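Local coordinates for protein toxin Tse2 (Pseudomonas aeruginosa, PDB 5AKO) that is secreted by the H1 type VI secretion system into the cytoplasm of recipient cells, where it probably acts as a NAD-dependent cytotoxin, at residues Asp120-Pro125 with Ile169-Glu174; Asp104-Leu109 with Asp113-Ile118; Ala40-Asp45 with Val62-His67; Lys131-Asn136 with Ala141-Ile146. All coordinates share one frame; numbering follows the deposited sequence.

Contact 1. Residues Asp120-Pro125 with Ile169-Glu174; sequences DGTDIP and IRRQWE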
loop_
_atom_site.group_PDB
_atom_site.type_symbol
_atom_site.label_atom_id
_atom_site.label_comp_id
_atom_site.label_asym_id
_atom_site.label_seq_id
_atom_site.Cartn_x
_atom_site.Cartn_y
_atom_site.Cartn_z
ATOM N N ASP C 120 5.620 27.612 20.615
ATOM C CA ASP C 120 5.391 28.642 19.605
ATOM C C ASP C 120 6.518 29.655 19.733
ATOM O O ASP C 120 6.900 30.003 20.846
ATOM C CB ASP C 120 4.062 29.353 19.855
ATOM C CG ASP C 120 4.026 30.025 21.209
ATOM O OD1 ASP C 120 4.093 29.296 22.214
ATOM O OD2 ASP C 120 3.962 31.275 21.286
ATOM N N GLY C 121 7.055 30.114 18.619
ATOM C CA GLY C 121 8.094 31.154 18.633
ATOM C C GLY C 121 9.537 30.647 18.661
ATOM O O GLY C 121 10.476 31.441 18.644
ATOM N N THR C 122 9.738 29.329 18.694
ATOM C CA THR C 122 11.075 28.773 18.679
ATOM C C THR C 122 11.744 28.986 17.325
ATOM O O THR C 122 11.100 28.860 16.283
ATOM C CB THR C 122 11.024 27.275 18.938
ATOM O OG1 THR C 122 10.381 27.063 20.190
ATOM C CG2 THR C 122 12.444 26.699 18.962
ATOM N N ASP C 123 13.010 29.341 17.352
ATOM C CA ASP C 123 13.797 29.538 16.125
ATOM C C ASP C 123 14.101 28.210 15.454
ATOM O O ASP C 123 14.592 27.289 16.095
ATOM C CB ASP C 123 15.097 30.289 16.435
ATOM C CG ASP C 123 14.839 31.814 16.772
ATOM O OD1 ASP C 123 13.679 32.299 16.693
ATOM O OD2 ASP C 123 15.786 32.542 17.128
ATOM N N ILE C 124 13.781 28.130 14.173
ATOM C CA ILE C 124 14.071 26.991 13.382
ATOM C C ILE C 124 15.461 27.069 12.735
ATOM O O ILE C 124 15.760 27.978 11.923
ATOM C CB ILE C 124 13.027 26.847 12.264
ATOM C CG1 ILE C 124 11.613 26.727 12.847
ATOM C CG2 ILE C 124 13.352 25.624 11.407
ATOM C CD1 ILE C 124 10.481 26.873 11.832
ATOM N N PRO C 125 16.328 26.076 13.017
ATOM C CA PRO C 125 17.645 26.171 12.404
ATOM C C PRO C 125 17.577 26.394 10.895
ATOM O O PRO C 125 16.671 25.847 10.224
ATOM C CB PRO C 125 18.279 24.830 12.747
ATOM C CG PRO C 125 17.646 24.480 14.057
ATOM C CD PRO C 125 16.222 24.896 13.890
ATOM N N ILE C 169 14.683 25.107 24.254
ATOM C CA ILE C 169 14.948 25.334 25.675
ATOM C C ILE C 169 15.104 26.852 25.993
ATOM O O ILE C 169 14.375 27.393 26.824
ATOM C CB ILE C 169 16.185 24.545 26.091
ATOM C CG1 ILE C 169 15.892 23.042 25.936
ATOM C CG2 ILE C 169 16.575 24.877 27.536
ATOM C CD1 ILE C 169 17.136 22.169 25.930
ATOM N N ARG C 170 15.990 27.541 25.282
ATOM C CA ARG C 170 16.025 29.022 25.331
ATOM C C ARG C 170 14.622 29.623 25.266
ATOM O O ARG C 170 14.237 30.418 26.117
ATOM C CB ARG C 170 16.868 29.608 24.197
ATOM C CG ARG C 170 18.360 29.437 24.403
ATOM C CD ARG C 170 19.178 29.682 23.137
ATOM N NE ARG C 170 20.492 29.037 23.264
ATOM C CZ ARG C 170 21.107 28.329 22.310
ATOM N NH1 ARG C 170 20.543 28.131 21.112
ATOM N NH2 ARG C 170 22.295 27.796 22.564
ATOM N N ARG C 171 13.847 29.209 24.276
ATOM C CA ARG C 171 12.499 29.744 24.077
ATOM C C ARG C 171 11.554 29.380 25.205
ATOM O O ARG C 171 10.661 30.163 25.514
ATOM C CB ARG C 171 11.942 29.274 22.749
ATOM C CG ARG C 171 10.550 29.723 22.456
ATOM C CD ARG C 171 10.469 31.194 22.119
ATOM N NE ARG C 171 9.073 31.530 22.150
ATOM C CZ ARG C 171 8.567 32.704 22.532
ATOM N NH1 ARG C 171 9.346 33.752 22.847
ATOM N NH2 ARG C 171 7.255 32.828 22.593
ATOM N N GLN C 172 11.739 28.230 25.855
ATOM C CA GLN C 172 10.932 27.935 27.069
ATOM C C GLN C 172 11.150 28.980 28.187
ATOM O O GLN C 172 10.182 29.362 28.864
ATOM C CB GLN C 172 11.202 26.518 27.604
ATOM C CG GLN C 172 10.403 25.423 26.897
ATOM C CD GLN C 172 10.646 24.052 27.519
ATOM O OE1 GLN C 172 10.624 23.913 28.746
ATOM N NE2 GLN C 172 10.891 23.027 26.677
ATOM N N TRP C 173 12.408 29.402 28.390
ATOM C CA TRP C 173 12.740 30.358 29.436
ATOM C C TRP C 173 12.326 31.791 29.061
ATOM O O TRP C 173 11.820 32.523 29.905
ATOM C CB TRP C 173 14.210 30.179 29.890
ATOM C CG TRP C 173 14.293 28.882 30.651
ATOM C CD1 TRP C 173 14.678 27.654 30.160
ATOM C CD2 TRP C 173 13.856 28.649 31.999
ATOM N NE1 TRP C 173 14.550 26.689 31.131
ATOM C CE2 TRP C 173 14.048 27.269 32.270
ATOM C CE3 TRP C 173 13.345 29.477 33.016
ATOM C CZ2 TRP C 173 13.755 26.701 33.527
ATOM C CZ3 TRP C 173 13.048 28.910 34.261
ATOM C CH2 TRP C 173 13.258 27.535 34.501
ATOM N N GLU C 174 12.452 32.169 27.790
ATOM C CA GLU C 174 11.943 33.481 27.333
ATOM C C GLU C 174 10.444 33.608 27.536
ATOM O O GLU C 174 9.927 34.680 27.837
ATOM C CB GLU C 174 12.223 33.706 25.838
ATOM C CG GLU C 174 13.692 33.792 25.470
ATOM C CD GLU C 174 13.934 33.781 23.959
ATOM O OE1 GLU C 174 12.969 33.937 23.158
ATOM O OE2 GLU C 174 15.109 33.616 23.572
#
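The R171 guanidinium meets D120 O at its edge, near its plane, while E174 OE1 of the same helix sits in plane at another part of that edge; G121 C and T122 N approach obliquely. The group forms the middle of a salt-bridge network D120-R171-E174 that ties the loop between strands 114-118 and 128-136 to the C-terminal part of helix 154-176. R171 NE donates to D120 O at 3.0 Å and 158° at the hydrogen, on a lone pair in the carbonyl plane; R171 NH2 adds a weak bond to the same oxygen at 3.3 Å. The charge pairs are looser: D120 OD2 lies 3.9 Å from R171 NH2 with the two planes almost perpendicular, and R171 NH1 to E174 OE1 is also long. D120 has a second cationic partner, K175, which bridges to its OD1. With CG anti to the backbone N (chi1 178°) and a bend at chi2, the R171 chain runs along the loop backbone before its NE reaches D120. G121, with a positive phi, leaves its backbone open to the arginine, R171 CD and NE lying beside its carbonyl. T122, whose OG1 is bonded to P119 O, lies across the base of the arginine, with OG1 3.5 Å from R171 CG. Between the T122 and D120 contacts, R171 CD lies 3.5 Å from G121 O.

Contact 2. Residues Asp104-Leu109 with Asp113-Ile118; sequences DRAGVL and DGDFVI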
loop_
_atom_site.group_PDB
_atom_site.type_symbol
_atom_site.label_atom_id
_atom_site.label_comp_id
_atom_site.label_asym_id
_atom_site.label_seq_id
_atom_site.Cartn_x
_atom_site.Cartn_y
_atom_site.Cartn_z
ATOM N N ASP C 104 0.674 18.682 17.811
ATOM C CA ASP C 104 0.240 19.977 18.341
ATOM C C ASP C 104 -0.512 19.856 19.678
ATOM O O ASP C 104 -1.157 20.801 20.121
ATOM C CB ASP C 104 -0.622 20.725 17.285
ATOM C CG ASP C 104 -1.981 20.049 17.028
ATOM O OD1 ASP C 104 -2.154 18.822 17.329
ATOM O OD2 ASP C 104 -2.878 20.747 16.491
ATOM N N ARG C 105 -0.458 18.696 20.304
ATOM C CA ARG C 105 -0.866 18.616 21.700
ATOM C C ARG C 105 -0.043 17.551 22.385
ATOM O O ARG C 105 0.668 16.795 21.713
ATOM C CB ARG C 105 -2.366 18.339 21.842
ATOM C CG ARG C 105 -2.769 16.927 21.520
ATOM C CD ARG C 105 -4.270 16.693 21.692
ATOM N NE ARG C 105 -4.595 15.328 21.256
ATOM C CZ ARG C 105 -4.411 14.218 21.983
ATOM N NH1 ARG C 105 -3.893 14.276 23.207
ATOM N NH2 ARG C 105 -4.757 13.033 21.477
ATOM N N ALA C 106 -0.159 17.495 23.718
ATOM C CA ALA C 106 0.627 16.585 24.557
ATOM C C ALA C 106 -0.035 15.242 24.762
ATOM O O ALA C 106 -1.253 15.124 24.742
ATOM C CB ALA C 106 0.857 17.217 25.921
ATOM N N GLY C 107 0.775 14.224 25.022
ATOM C CA GLY C 107 0.234 12.954 25.473
ATOM C C GLY C 107 -0.400 12.153 24.345
ATOM O O GLY C 107 -1.112 11.205 24.578
ATOM N N VAL C 108 -0.110 12.520 23.108
ATOM C CA VAL C 108 -0.663 11.810 21.954
ATOM C C VAL C 108 -0.235 10.354 22.018
ATOM O O VAL C 108 -1.034 9.471 21.768
ATOM C CB VAL C 108 -0.200 12.456 20.622
ATOM C CG1 VAL C 108 -0.618 11.611 19.425
ATOM C CG2 VAL C 108 -0.772 13.863 20.484
ATOM N N LEU C 109 1.020 10.112 22.380
ATOM C CA LEU C 109 1.493 8.784 22.571
ATOM C C LEU C 109 1.388 8.421 24.076
ATOM O O LEU C 109 2.235 8.807 24.902
ATOM C CB LEU C 109 2.931 8.676 22.083
ATOM C CG LEU C 109 3.174 8.553 20.583
ATOM C CD1 LEU C 109 2.911 9.857 19.898
ATOM C CD2 LEU C 109 4.600 8.139 20.320
ATOM N N ASP C 113 7.037 8.544 28.234
ATOM C CA ASP C 113 7.298 9.041 29.592
ATOM C C ASP C 113 6.993 10.534 29.719
ATOM O O ASP C 113 6.800 11.075 30.819
ATOM C CB ASP C 113 8.742 8.724 29.961
ATOM C CG ASP C 113 9.092 7.276 29.643
ATOM O OD1 ASP C 113 8.352 6.355 30.104
ATOM O OD2 ASP C 113 10.070 7.039 28.885
ATOM N N GLY C 114 6.956 11.214 28.585
ATOM C CA GLY C 114 6.499 12.588 28.573
ATOM C C GLY C 114 6.779 13.224 27.249
ATOM O O GLY C 114 7.127 12.546 26.261
ATOM N N ASP C 115 6.649 14.543 27.226
ATOM C CA ASP C 115 6.764 15.307 25.992
ATOM C C ASP C 115 7.814 16.351 26.152
ATOM O O ASP C 115 7.789 17.106 27.126
ATOM C CB ASP C 115 5.429 15.962 25.692
ATOM C CG ASP C 115 4.309 14.935 25.416
ATOM O OD1 ASP C 115 4.304 14.298 24.327
ATOM O OD2 ASP C 115 3.415 14.801 26.282
ATOM N N PHE C 116 8.720 16.421 25.189
ATOM C CA PHE C 116 9.604 17.534 25.096
ATOM C C PHE C 116 8.854 18.588 24.318
ATOM O O PHE C 116 8.329 18.276 23.259
ATOM C CB PHE C 116 10.871 17.133 24.369
ATOM C CG PHE C 116 11.773 18.280 24.059
ATOM C CD1 PHE C 116 12.595 18.791 25.025
ATOM C CD2 PHE C 116 11.771 18.871 22.815
ATOM C CE1 PHE C 116 13.432 19.866 24.756
ATOM C CE2 PHE C 116 12.572 19.973 22.550
ATOM C CZ PHE C 116 13.408 20.467 23.515
ATOM N N VAL C 117 8.871 19.844 24.803
ATOM C CA VAL C 117 8.008 20.928 24.282
ATOM C C VAL C 117 8.789 21.900 23.420
ATOM O O VAL C 117 9.828 22.358 23.838
ATOM C CB VAL C 117 7.416 21.787 25.403
ATOM C CG1 VAL C 117 6.499 22.823 24.801
ATOM C CG2 VAL C 117 6.664 20.936 26.445
ATOM N N ILE C 118 8.283 22.192 22.220
ATOM C CA ILE C 118 8.858 23.160 21.297
ATOM C C ILE C 118 7.867 24.310 21.212
ATOM O O ILE C 118 6.780 24.176 20.586
ATOM C CB ILE C 118 9.076 22.571 19.913
ATOM C CG1 ILE C 118 10.024 21.357 20.000
ATOM C CG2 ILE C 118 9.631 23.627 18.966
ATOM C CD1 ILE C 118 10.350 20.752 18.635
HETATM O O HOH W 1 2.197 14.373 22.125
#
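The loop after strand 100-103 is tied to strand 114-118 by the D115 carboxylate, which meets A106 and G107. Residues 104-109 turn back beside this strand, the partner of strand 33-37 in a two-stranded antiparallel sheet. Just before D115, D113 and G114 both face V37 in a classic beta bulge. From the strand, D115 points toward the loop and supplies both of its carboxylate oxygens. OD2 accepts the backbone N-H of G107 at 3.0 Å, met on the syn side but 30° out of the carboxylate plane; the 134° angle at the hydrogen makes this a bent bond. The methyl of A106 lies alongside, its CB 3.5 Å from D115 OD2, and also touches Y34 of strand 33-37. OD1 works through water 1, which donates to D115 OD1 at 3.0 Å and to R105 O at 2.9 Å. The same water accepts from V108 N, so it bridges the carboxylate to two backbone groups of the turn. G107 takes a positive phi (76°), which favours glycine, within the turn whose R105 O and V108 N both bind the water. Behind the turn, R105 is held by the carbonyls of L139 and Q140 through NH2 and NE, respectively, which fastens this loop to the chain leading into strand 141-148. One face of its guanidinium is covered over the centre by V108 CG2, 4.0 Å above the plane.

Contact 3. Residues Ala40-Asp45 with Val62-His67; sequences ANYDGD and VAPLLH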
loop_
_atom_site.group_PDB
_atom_site.type_symbol
_atom_site.label_atom_id
_atom_site.label_comp_id
_atom_site.label_asym_id
_atom_site.label_seq_id
_atom_site.Cartn_x
_atom_site.Cartn_y
_atom_site.Cartn_z
ATOM N N ALA C 40 13.578 4.910 27.329
ATOM C CA ALA C 40 14.273 3.695 26.938
ATOM C C ALA C 40 15.124 3.841 25.667
ATOM O O ALA C 40 16.098 3.098 25.477
ATOM C CB ALA C 40 13.263 2.567 26.764
ATOM N N ASN C 41 14.752 4.784 24.806
ATOM C CA ASN C 41 15.457 5.019 23.541
ATOM C C ASN C 41 16.804 5.740 23.685
ATOM O O ASN C 41 17.557 5.830 22.719
ATOM C CB ASN C 41 14.532 5.781 22.554
ATOM C CG ASN C 41 13.465 4.880 21.930
ATOM O OD1 ASN C 41 13.624 3.675 21.897
ATOM N ND2 ASN C 41 12.397 5.462 21.415
ATOM N N TYR C 42 17.105 6.256 24.871
ATOM C CA TYR C 42 18.302 7.092 25.058
ATOM C C TYR C 42 19.371 6.395 25.924
ATOM O O TYR C 42 19.037 5.542 26.755
ATOM C CB TYR C 42 17.889 8.478 25.616
ATOM C CG TYR C 42 16.894 9.130 24.689
ATOM C CD1 TYR C 42 17.325 9.807 23.544
ATOM C CD2 TYR C 42 15.511 8.983 24.897
ATOM C CE1 TYR C 42 16.414 10.360 22.648
ATOM C CE2 TYR C 42 14.599 9.531 24.018
ATOM C CZ TYR C 42 15.053 10.221 22.890
ATOM O OH TYR C 42 14.156 10.765 22.007
ATOM N N ASP C 43 20.641 6.732 25.682
ATOM C CA ASP C 43 21.786 6.165 26.414
ATOM C C ASP C 43 22.265 7.175 27.471
ATOM O O ASP C 43 23.315 7.798 27.332
ATOM C CB ASP C 43 22.910 5.764 25.436
ATOM N N GLY C 44 21.467 7.306 28.532
ATOM C CA GLY C 44 21.609 8.387 29.529
ATOM C C GLY C 44 20.223 8.835 29.961
ATOM O O GLY C 44 19.232 8.444 29.341
ATOM N N ASP C 45 20.127 9.648 31.007
ATOM C CA ASP C 45 18.812 10.103 31.495
ATOM C C ASP C 45 18.349 11.399 30.816
ATOM O O ASP C 45 19.052 12.411 30.854
ATOM C CB ASP C 45 18.816 10.308 33.018
ATOM C CG ASP C 45 17.662 11.214 33.512
ATOM O OD1 ASP C 45 17.771 12.469 33.426
ATOM O OD2 ASP C 45 16.642 10.669 34.002
ATOM N N VAL C 62 24.079 17.464 23.947
ATOM C CA VAL C 62 22.615 17.384 24.162
ATOM C C VAL C 62 22.006 16.118 23.643
ATOM O O VAL C 62 22.431 15.575 22.642
ATOM C CB VAL C 62 21.856 18.533 23.491
ATOM C CG1 VAL C 62 22.092 19.820 24.250
ATOM C CG2 VAL C 62 22.251 18.680 22.024
ATOM N N ALA C 63 21.006 15.635 24.349
ATOM C CA ALA C 63 20.357 14.389 23.968
ATOM C C ALA C 63 19.642 14.566 22.622
ATOM O O ALA C 63 19.143 15.659 22.327
ATOM C CB ALA C 63 19.384 13.968 25.038
ATOM N N PRO C 64 19.639 13.518 21.789
ATOM C CA PRO C 64 19.204 13.586 20.392
ATOM C C PRO C 64 17.689 13.469 20.264
ATOM O O PRO C 64 17.189 12.585 19.597
ATOM C CB PRO C 64 19.940 12.400 19.749
ATOM C CG PRO C 64 20.074 11.430 20.857
ATOM C CD PRO C 64 20.361 12.269 22.061
ATOM N N LEU C 65 16.974 14.392 20.911
ATOM C CA LEU C 65 15.535 14.227 21.152
ATOM C C LEU C 65 14.679 14.339 19.893
ATOM O O LEU C 65 13.601 13.786 19.817
ATOM C CB LEU C 65 15.081 15.246 22.201
ATOM C CG LEU C 65 15.570 15.015 23.653
ATOM C CD1 LEU C 65 14.981 16.069 24.562
ATOM C CD2 LEU C 65 15.175 13.650 24.180
ATOM N N LEU C 66 15.149 15.121 18.950
ATOM C CA LEU C 66 14.475 15.338 17.711
ATOM C C LEU C 66 15.207 14.650 16.549
ATOM O O LEU C 66 15.038 15.038 15.400
ATOM C CB LEU C 66 14.425 16.846 17.434
ATOM C CG LEU C 66 13.764 17.733 18.478
ATOM C CD1 LEU C 66 13.902 19.203 18.118
ATOM C CD2 LEU C 66 12.319 17.424 18.661
ATOM N N HIS C 67 16.030 13.657 16.854
ATOM C CA HIS C 67 16.645 12.849 15.823
ATOM C C HIS C 67 15.636 11.831 15.367
ATOM O O HIS C 67 14.992 11.194 16.192
ATOM C CB HIS C 67 17.882 12.092 16.349
ATOM C CG HIS C 67 19.085 12.948 16.523
ATOM N ND1 HIS C 67 20.364 12.449 16.452
ATOM C CD2 HIS C 67 19.212 14.266 16.801
ATOM C CE1 HIS C 67 21.229 13.430 16.644
ATOM N NE2 HIS C 67 20.554 14.547 16.853
#
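L65 sets one methyl over a face of the Y42 ring: CD2 stands 4.1 Å from the ring centroid and 28° off the normal, a CH-pi contact displaced toward the hydroxyl end, where CD2 comes within 3.7 Å of Y42 CZ. The two side chains cross at about a right angle. P64 meets the ring from another direction. Its carbonyl O lies at the ring edge, in plane, 3.9 Å from Y42 CE1, and its CG is 4.2 Å from Y42 CD1, the proline ring and Y42 running antiparallel past one another. Y42 CG lies beside the backbone N (chi1 -57°), which carries the ring toward residues 62-67, and N41 CB sits off-centre over a ring face. On the other segment, P64 is the centre of an inverse gamma turn and also starts a type I beta turn closed by H67 N to P64 O at 3.2 Å. These successive turns bring the P64 carbonyl and the L65 methyl to the same ring. The H67 imidazole packs back on the turn, with P64 CB 3.3 Å above its centre. Farther out, L65 O is bonded to R35 NE, while the L65 side chain touches Y49 and F116. Both segments belong to the long loop region between strands 33-37 and 100-103. Shape and dispersion thus join its two parts, leaving the L65 carbonyl for R35 of strand 33-37.

Contact 4. Residues Lys131-Asn136 with Ala141-Ile146; sequences KQDSYN and ATHYTI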
loop_
_atom_site.group_PDB
_atom_site.type_symbol
_atom_site.label_atom_id
_atom_site.label_comp_id
_atom_site.label_asym_id
_atom_site.label_seq_id
_atom_site.Cartn_x
_atom_site.Cartn_y
_atom_site.Cartn_z
ATOM N N LYS C 131 6.964 20.913 8.495
ATOM C CA LYS C 131 5.856 20.731 7.583
ATOM C C LYS C 131 4.609 20.318 8.321
ATOM O O LYS C 131 4.638 19.375 9.100
ATOM C CB LYS C 131 6.202 19.619 6.590
ATOM C CG LYS C 131 5.048 19.186 5.684
ATOM C CD LYS C 131 5.515 18.101 4.734
ATOM C CE LYS C 131 4.446 17.670 3.747
ATOM N NZ LYS C 131 3.908 18.839 3.020
ATOM N N GLN C 132 3.509 21.009 8.056
ATOM C CA GLN C 132 2.222 20.635 8.596
ATOM C C GLN C 132 1.722 19.542 7.713
ATOM O O GLN C 132 1.621 19.737 6.532
ATOM C CB GLN C 132 1.224 21.794 8.584
ATOM C CG GLN C 132 -0.147 21.353 9.075
ATOM C CD GLN C 132 -1.204 22.430 9.094
ATOM O OE1 GLN C 132 -0.978 23.575 8.732
ATOM N NE2 GLN C 132 -2.397 22.033 9.461
ATOM N N ASP C 133 1.415 18.384 8.282
ATOM C CA ASP C 133 0.776 17.309 7.507
ATOM C C ASP C 133 -0.692 17.314 7.962
ATOM O O ASP C 133 -1.212 18.338 8.338
ATOM C CB ASP C 133 1.430 15.964 7.764
ATOM C CG ASP C 133 2.970 15.985 7.622
ATOM O OD1 ASP C 133 3.489 16.087 6.511
ATOM O OD2 ASP C 133 3.687 15.790 8.602
ATOM N N SER C 134 -1.350 16.179 7.943
ATOM C CA SER C 134 -2.782 16.153 8.146
ATOM C C SER C 134 -3.151 16.049 9.597
ATOM O O SER C 134 -2.348 15.693 10.426
ATOM C CB SER C 134 -3.377 14.959 7.412
ATOM O OG SER C 134 -3.268 15.141 6.004
ATOM N N TYR C 135 -4.418 16.296 9.859
ATOM C CA TYR C 135 -5.037 15.990 11.127
ATOM C C TYR C 135 -5.273 14.509 11.148
ATOM O O TYR C 135 -5.909 13.976 10.250
ATOM C CB TYR C 135 -6.385 16.723 11.235
ATOM C CG TYR C 135 -7.076 16.443 12.502
ATOM C CD1 TYR C 135 -6.549 16.888 13.688
ATOM C CD2 TYR C 135 -8.270 15.726 12.535
ATOM C CE1 TYR C 135 -7.196 16.688 14.884
ATOM C CE2 TYR C 135 -8.905 15.467 13.743
ATOM C CZ TYR C 135 -8.364 15.956 14.914
ATOM O OH TYR C 135 -8.931 15.710 16.125
ATOM N N ASN C 136 -4.816 13.859 12.197
ATOM C CA ASN C 136 -4.983 12.443 12.377
ATOM C C ASN C 136 -6.134 12.180 13.329
ATOM O O ASN C 136 -6.038 12.511 14.524
ATOM C CB ASN C 136 -3.692 11.884 12.963
ATOM C CG ASN C 136 -3.729 10.381 13.170
ATOM O OD1 ASN C 136 -4.684 9.807 13.726
ATOM N ND2 ASN C 136 -2.641 9.747 12.815
ATOM N N ALA C 141 -5.085 14.731 16.683
ATOM C CA ALA C 141 -4.017 15.691 16.763
ATOM C C ALA C 141 -3.473 15.864 15.405
ATOM O O ALA C 141 -3.574 14.977 14.568
ATOM C CB ALA C 141 -2.908 15.206 17.711
ATOM N N THR C 142 -2.883 17.006 15.170
ATOM C CA THR C 142 -2.344 17.279 13.837
ATOM C C THR C 142 -0.888 16.927 13.863
ATOM O O THR C 142 -0.165 17.366 14.755
ATOM C CB THR C 142 -2.503 18.771 13.434
ATOM O OG1 THR C 142 -3.895 19.040 13.227
ATOM C CG2 THR C 142 -1.757 19.030 12.133
ATOM N N HIS C 143 -0.454 16.194 12.858
ATOM C CA HIS C 143 0.959 15.757 12.793
ATOM C C HIS C 143 1.828 16.764 12.034
ATOM O O HIS C 143 1.352 17.374 11.056
ATOM C CB HIS C 143 1.023 14.438 12.052
ATOM C CG HIS C 143 2.397 13.857 11.993
ATOM N ND1 HIS C 143 3.332 14.234 11.056
ATOM C CD2 HIS C 143 2.988 12.918 12.757
ATOM C CE1 HIS C 143 4.435 13.535 11.238
ATOM N NE2 HIS C 143 4.252 12.737 12.268
ATOM N N TYR C 144 3.090 16.908 12.452
ATOM C CA TYR C 144 4.034 17.782 11.804
ATOM C C TYR C 144 5.371 17.066 11.636
ATOM O O TYR C 144 5.682 16.152 12.415
ATOM C CB TYR C 144 4.255 19.033 12.625
ATOM C CG TYR C 144 3.112 20.063 12.669
ATOM C CD1 TYR C 144 2.017 19.871 13.467
ATOM C CD2 TYR C 144 3.182 21.236 11.961
ATOM C CE1 TYR C 144 0.995 20.801 13.532
ATOM C CE2 TYR C 144 2.198 22.181 12.007
ATOM C CZ TYR C 144 1.079 21.950 12.783
ATOM O OH TYR C 144 0.051 22.868 12.864
ATOM N N THR C 145 6.178 17.482 10.636
ATOM C CA THR C 145 7.441 16.820 10.371
ATOM C C THR C 145 8.551 17.832 10.252
ATOM O O THR C 145 8.460 18.771 9.489
ATOM C CB THR C 145 7.377 15.995 9.074
ATOM O OG1 THR C 145 6.294 15.076 9.169
ATOM C CG2 THR C 145 8.690 15.188 8.841
ATOM N N ILE C 146 9.561 17.669 11.086
ATOM C CA ILE C 146 10.759 18.467 11.010
ATOM C C ILE C 146 11.655 17.754 10.000
ATOM O O ILE C 146 11.937 16.576 10.167
ATOM C CB ILE C 146 11.510 18.461 12.326
ATOM C CG1 ILE C 146 10.620 18.929 13.484
ATOM C CG2 ILE C 146 12.722 19.354 12.203
ATOM C CD1 ILE C 146 11.184 18.726 14.883
#
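D133 OD2 is gripped by two side chains of the facing strand. T145 OG1 donates to its syn lone pair at 2.8 Å, and H143 ND1 reaches its anti side at 2.9 Å, 25° out of the carboxylate plane but nearly in the imidazole plane. With D133 CG beside its backbone N (chi1 -50°), D133 and H143 run abreast, the carboxylate twisted relative to the imidazole. H143 NE2 is bonded to S101 OG of strand 100-103, so the imidazole is held at both nitrogens and links D133 to a third strand. The backbones form the antiparallel hairpin of strands 128-136 and 141-148, paired as K131-T145 and N136-A141 at hydrogen-bonded positions. Between Q132 and Y135 the register slips by one at a beta bulge, where D133 N bonds H143 O at 3.0 Å and H143 N bonds S134 O at 3.1 Å. The other face, with Q132, Y135, T142 and Y144, is more open to solvent and its contacts are mostly van der Waals. The extended Q132 chain passes obliquely by the Y144 ring, its amide plane 21° from the ring plane, with Q132 CB 3.6 Å from Y144 CE2. Exposed Y135 presents its ring edge to T142, with Y135 CD1 3.4 Å from T142 OG1.

Overall arrangement
None of the four contacts is wholly core: contact 2 is a surface contact, the others partly buried. Contact 2 uses strand 114-118 and contact 1 the loop that follows it, held to helix 154-176; they meet where Q172 NE2 bonds V117 O. Contact 1 rests on a guanidinium gripping a backbone carbonyl, contact 2 on a carboxylate taking a backbone N-H and a water. Contact 3 is apolar by contrast, and joins contact 2 where L65 and L66 pack on F116 and I118. Contact 4, the only strand pairing, combines backbone bonds, interrupted by a bulge, with a carboxylate shared by two side chains; D104 OD1 to T142 N connects it to contact 2. Contacts 3 and 4 lie on opposite sides of the chain's centre, yet L66 touches I146.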